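CarG (Serratia, PDB 4O7J) probably contributes to intrinsic resistance to carbapenem antibiotics and is a structural homologue of lysozyme inhibitors. Local coordinates at residues P55-N58 against T63-D66. Sequence-based numbering, arbitrary orientation.
Sequences PVTN and TWFD
The loop that joins strand 51-53 to strand 64-65 folds back on the strand it leads into, and Val-56 covers one face of the indole of Trp-64. CG2 of Val-56 sits 3.7 Å from the centroid of the five-membered ring of Trp-64 and only 8° off the ring normal, which makes this a CH-pi contact over the face. CG1 covers the neighbouring part of the same face, 4.0 Å from CD2 of Trp-64. At chi1 172°, CG1 of Val-56 lies opposite the backbone N and CG2 beside it, which spreads both methyls over that face, and CG2 also meets the backbone carbonyl O of Thr-63 at 3.5 Å. Thr-57 approaches differently: its OG1 lies near the ring plane at the far edge, 3.5 Å from CH2 of Trp-64, and is hydrogen-bonded to the carbonyl of Trp-128.

No direct hydrogen bond links the segments. A water in the plane of the indole accepts from NE1 of Trp-64 at 2.7 Å and lies 2.8 Å from O of Pro-55, to which it can donate, so the buried indole N-H is satisfied, and the water can bridge it to the loop backbone. From strand 64-65, which runs antiparallel to strand 37-45 with the backbone of Trp-64 bonding to that of Leu-40, the indole reaches across to the second, four-stranded antiparallel sheet, touching Leu-91 and Thr-93 and meeting the ring of Tyr-112 edge-to-face. Pro-55 and Thr-63 instead pack on Phe-29 and Ile-53, respectively, of the second subunit.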
ATOM      1  N   PRO A  55       2.064   6.771  -5.192  1.00 14.88           N
ATOM      2  CA  PRO A  55       0.800   7.247  -4.636  1.00 16.94           C
ATOM      3  C   PRO A  55      -0.415   7.030  -5.538  1.00 15.14           C
ATOM      4  O   PRO A  55      -0.283   6.826  -6.788  1.00 14.99           O
ATOM      5  CB  PRO A  55       1.071   8.766  -4.390  1.00 18.19           C
ATOM      6  CG  PRO A  55       2.057   9.139  -5.436  1.00 19.59           C
ATOM      7  CD  PRO A  55       2.920   7.887  -5.650  1.00 18.67           C
ATOM      8  N   VAL A  56      -1.563   7.014  -4.898  1.00 14.13           N
ATOM      9  CA  VAL A  56      -2.838   7.057  -5.601  1.00 14.30           C
ATOM     10  C   VAL A  56      -3.008   8.557  -5.945  1.00 17.06           C
ATOM     11  O   VAL A  56      -2.853   9.427  -5.074  1.00 18.91           O
ATOM     12  CB  VAL A  56      -3.997   6.556  -4.741  1.00 13.62           C
ATOM     13  CG1 VAL A  56      -5.333   6.804  -5.431  1.00 15.32           C
ATOM     14  CG2 VAL A  56      -3.811   5.044  -4.467  1.00 15.39           C
ATOM     15  N   THR A  57      -3.384   8.860  -7.188  1.00 18.81           N
ATOM     16  CA  THR A  57      -3.472  10.249  -7.633  1.00 21.02           C
ATOM     17  C   THR A  57      -4.593  10.979  -6.930  1.00 20.92           C
ATOM     18  O   THR A  57      -5.665  10.429  -6.751  1.00 22.31           O
ATOM     19  CB  THR A  57      -3.707  10.284  -9.147  1.00 20.54           C
ATOM     20  OG1 THR A  57      -2.810   9.356  -9.708  1.00 18.77           O
ATOM     21  CG2 THR A  57      -3.410  11.636  -9.727  1.00 22.81           C
ATOM     22  N   ASN A  58      -4.279  12.202  -6.495  1.00 28.70           N
ATOM     23  CA  ASN A  58      -5.213  13.086  -5.805  1.00 32.61           C
ATOM     24  C   ASN A  58      -5.763  12.447  -4.516  1.00 31.85           C
ATOM     25  O   ASN A  58      -6.960  12.493  -4.264  1.00 29.83           O
ATOM     26  CB  ASN A  58      -6.364  13.502  -6.772  1.00 38.41           C
ATOM     27  CG  ASN A  58      -5.850  14.155  -8.085  1.00 45.32           C
ATOM     28  OD1 ASN A  58      -4.877  14.919  -8.087  1.00 44.28           O
ATOM     29  ND2 ASN A  58      -6.530  13.874  -9.197  1.00 48.37           N
ATOM     30  N   THR A  63      -2.652   2.365  -2.196  1.00 11.52           N
ATOM     31  CA  THR A  63      -3.317   1.246  -2.935  1.00 12.06           C
ATOM     32  C   THR A  63      -4.603   1.751  -3.599  1.00 11.63           C
ATOM     33  O   THR A  63      -5.440   2.395  -2.938  1.00 13.20           O
ATOM     34  CB  THR A  63      -3.555   0.090  -1.942  1.00 11.58           C
ATOM     35  OG1 THR A  63      -2.307  -0.276  -1.393  1.00 12.71           O
ATOM     36  CG2 THR A  63      -4.212  -1.080  -2.580  1.00 12.16           C
ATOM     37  N   TRP A  64      -4.783   1.385  -4.872  1.00 12.82           N
ATOM     38  CA  TRP A  64      -5.964   1.638  -5.645  1.00 12.66           C
ATOM     39  C   TRP A  64      -7.005   0.544  -5.429  1.00 13.90           C
ATOM     40  O   TRP A  64      -6.807  -0.579  -5.852  1.00 15.57           O
ATOM     41  CB  TRP A  64      -5.661   1.722  -7.162  1.00 11.82           C
ATOM     42  CG  TRP A  64      -4.679   2.755  -7.563  1.00 12.45           C
ATOM     43  CD1 TRP A  64      -3.331   2.696  -7.390  1.00 12.23           C
ATOM     44  CD2 TRP A  64      -4.943   3.975  -8.250  1.00 12.55           C
ATOM     45  NE1 TRP A  64      -2.738   3.820  -7.857  1.00 13.06           N
ATOM     46  CE2 TRP A  64      -3.706   4.656  -8.370  1.00 13.98           C
ATOM     47  CE3 TRP A  64      -6.121   4.582  -8.767  1.00 13.51           C
ATOM     48  CZ2 TRP A  64      -3.574   5.854  -9.096  1.00 15.18           C
ATOM     49  CZ3 TRP A  64      -5.995   5.847  -9.378  1.00 15.18           C
ATOM     50  CH2 TRP A  64      -4.736   6.455  -9.561  1.00 15.32           C
ATOM     51  N   PHE A  65      -8.121   0.887  -4.767  1.00 15.41           N
ATOM     52  CA  PHE A  65      -9.124  -0.078  -4.444  1.00 14.34           C
ATOM     53  C   PHE A  65     -10.367   0.088  -5.321  1.00 16.04           C
ATOM     54  O   PHE A  65     -10.769   1.235  -5.685  1.00 14.00           O
ATOM     55  CB  PHE A  65      -9.538   0.047  -2.969  1.00 15.63           C
ATOM     56  CG  PHE A  65      -8.555  -0.531  -1.998  1.00 15.23           C
ATOM     57  CD1 PHE A  65      -8.413  -1.882  -1.831  1.00 15.17           C
ATOM     58  CD2 PHE A  65      -7.799   0.321  -1.229  1.00 16.69           C
ATOM     59  CE1 PHE A  65      -7.561  -2.402  -0.897  1.00 16.17           C
ATOM     60  CE2 PHE A  65      -6.883  -0.191  -0.310  1.00 16.28           C
ATOM     61  CZ  PHE A  65      -6.788  -1.546  -0.144  1.00 15.22           C
ATOM     62  N   ASP A  66     -10.999  -1.019  -5.585  1.00 15.17           N
ATOM     63  CA  ASP A  66     -12.364  -1.009  -6.083  1.00 18.49           C
ATOM     64  C   ASP A  66     -13.331  -0.676  -4.948  1.00 20.91           C
ATOM     65  O   ASP A  66     -12.948  -0.752  -3.756  1.00 20.72           O
ATOM     66  CB  ASP A  66     -12.700  -2.273  -6.881  1.00 23.84           C
ATOM     67  CG  ASP A  66     -13.089  -3.462  -6.010  1.00 29.91           C
ATOM     68  OD1 ASP A  66     -13.628  -3.307  -4.893  1.00 35.77           O
ATOM     69  OD2 ASP A  66     -12.798  -4.598  -6.452  1.00 40.76           O
TER
HETATM   70  O   HOH W   1      -0.053   4.196  -7.600  1.00 18.32           O